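Local coordinates for protein triacylglycerol lipase (Clostridium botulinum, PDB 5AH1) that hydrolyses ester bonds as a zinc-binding alpha/beta-hydrolase, probably cleaving triacylglycerols and synthetic polyesters, at residues Arg189-Thr192 with Gln193-Glu197. Residues are numbered along the deposited sequence; the frame is centred on the assembly and turned at random.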
loop_
_atom_site.group_PDB
_atom_site.type_symbol
_atom_site.label_atom_id
_atom_site.label_comp_id
_atom_site.label_asym_id
_atom_site.label_seq_id
_atom_site.Cartn_x
_atom_site.Cartn_y
_atom_site.Cartn_z
ATOM N N ARG A 189 5.986 -1.467 6.728
ATOM C CA ARG A 189 6.817 -0.779 7.716
ATOM C C ARG A 189 6.381 -1.176 9.113
ATOM O O ARG A 189 7.185 -1.404 9.999
ATOM C CB ARG A 189 6.736 0.732 7.554
ATOM C CG ARG A 189 7.481 1.326 6.349
ATOM C CD ARG A 189 7.130 2.793 6.131
ATOM N NE ARG A 189 7.249 3.541 7.385
ATOM C CZ ARG A 189 6.426 4.510 7.777
ATOM N NH1 ARG A 189 5.515 4.982 6.940
ATOM N NH2 ARG A 189 6.566 5.024 8.983
ATOM N N THR A 190 5.067 -1.214 9.307
ATOM C CA THR A 190 4.443 -1.489 10.614
ATOM C C THR A 190 4.730 -2.933 11.047
ATOM O O THR A 190 5.107 -3.194 12.188
ATOM C CB THR A 190 2.923 -1.237 10.569
ATOM O OG1 THR A 190 2.696 0.119 10.181
ATOM C CG2 THR A 190 2.248 -1.474 11.915
ATOM N N LEU A 191 4.581 -3.885 10.130
ATOM C CA LEU A 191 4.917 -5.266 10.450
ATOM C C LEU A 191 6.385 -5.383 10.847
ATOM O O LEU A 191 6.716 -6.070 11.815
ATOM C CB LEU A 191 4.637 -6.181 9.256
ATOM C CG LEU A 191 5.029 -7.642 9.491
ATOM C CD1 LEU A 191 4.085 -8.313 10.444
ATOM C CD2 LEU A 191 5.089 -8.442 8.189
ATOM N N THR A 192 7.266 -4.715 10.118
ATOM C CA THR A 192 8.697 -4.818 10.392
ATOM C C THR A 192 9.023 -4.242 11.782
ATOM O O THR A 192 9.798 -4.813 12.549
ATOM C CB THR A 192 9.512 -4.134 9.279
ATOM O OG1 THR A 192 9.218 -4.771 8.027
ATOM C CG2 THR A 192 10.990 -4.227 9.566
ATOM N N GLN A 193 8.331 -3.166 12.156
ATOM C CA GLN A 193 8.489 -2.543 13.463
ATOM C C GLN A 193 8.064 -3.508 14.570
ATOM O O GLN A 193 8.777 -3.724 15.551
ATOM C CB GLN A 193 7.661 -1.267 13.538
ATOM C CG GLN A 193 7.636 -0.632 14.914
ATOM C CD GLN A 193 8.956 -0.047 15.323
ATOM O OE1 GLN A 193 9.746 0.415 14.490
ATOM N NE2 GLN A 193 9.217 -0.083 16.618
ATOM N N LEU A 194 6.878 -4.085 14.415
ATOM C CA LEU A 194 6.357 -5.011 15.406
ATOM C C LEU A 194 7.216 -6.272 15.516
ATOM O O LEU A 194 7.537 -6.714 16.616
ATOM C CB LEU A 194 4.903 -5.374 15.078
ATOM C CG LEU A 194 3.886 -4.255 15.352
ATOM C CD1 LEU A 194 2.526 -4.610 14.803
ATOM C CD2 LEU A 194 3.773 -3.937 16.848
ATOM N N LEU A 195 7.591 -6.867 14.392
ATOM C CA LEU A 195 8.447 -8.042 14.442
ATOM C C LEU A 195 9.719 -7.748 15.230
ATOM O O LEU A 195 10.109 -8.511 16.104
ATOM C CB LEU A 195 8.802 -8.535 13.037
ATOM C CG LEU A 195 7.675 -9.254 12.286
ATOM C CD1 LEU A 195 8.086 -9.436 10.834
ATOM C CD2 LEU A 195 7.338 -10.589 12.931
ATOM N N SER A 196 10.330 -6.604 14.949
ATOM C CA SER A 196 11.622 -6.278 15.530
ATOM C C SER A 196 11.516 -5.901 16.999
ATOM O O SER A 196 12.307 -6.358 17.817
ATOM C CB SER A 196 12.253 -5.116 14.759
ATOM O OG SER A 196 12.458 -5.419 13.386
ATOM N N GLU A 197 10.539 -5.065 17.334
ATOM C CA GLU A 197 10.487 -4.462 18.666
ATOM C C GLU A 197 9.251 -4.808 19.491
ATOM O O GLU A 197 9.211 -4.498 20.675
ATOM C CB GLU A 197 10.616 -2.942 18.557
ATOM C CG GLU A 197 11.934 -2.489 17.955
ATOM C CD GLU A 197 12.238 -1.033 18.238
ATOM O OE1 GLU A 197 12.438 -0.687 19.416
ATOM O OE2 GLU A 197 12.263 -0.222 17.296
#
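Arg-189 to Thr-192 and Gln-193 to Glu-197 are consecutive turns of one alpha-helix, joined by i to i+4 bonds from the carbonyls of the first four residues. Leu-195 N meets Leu-191 O at 2.8 Å and 173°, the straightest of these N-H bonds. At the next step Thr-192 O accepts twice: Ser-196 N arrives at 3.0 Å from one face of the carbonyl plane and Ser-196 OG at 2.9 Å from the other. The serine hydroxyl can fold back in this way because OG stands beside its own backbone N (chi1 -60°), and serine suits this place near the end of the helix because its short side chain brings the hydroxyl back to a carbonyl one turn earlier. Thr-192 turns its OG1 back one turn to Ile-188 O, leaving its methyl for apolar neighbours.

Leu-191 and Leu-195, one turn apart, touch through their apolar side chains. These run at a slant to each other, with Leu-191 CG 3.8 Å from Leu-195 CD1; branched leucines fill such a buried face without polar groups to satisfy. On another side Leu-194 lays CG against Thr-190 O at 3.6 Å. Gln-193 bends at chi2 (69°) and sends NE2 to Glu-197 OE2 in a weak bond of 3.1 Å, while its OE1 accepts from Lys-321 N; an amide suits this place because it can donate and accept at once. Glu-197 OE2 is also held by Gln-323 NE2.

The helix, 183-197, follows strand 176-181 and a probable nucleophile elbow, as in other alpha/beta-hydrolases. Thr-192 and Leu-195 rest on Ile-221 of the adjacent parallel strand 221-227, Leu-191 reaches Leu-178 of strand 176-181 and Leu-135 of helix 128-140, and Leu-194 packs on Trp-129 of that same helix.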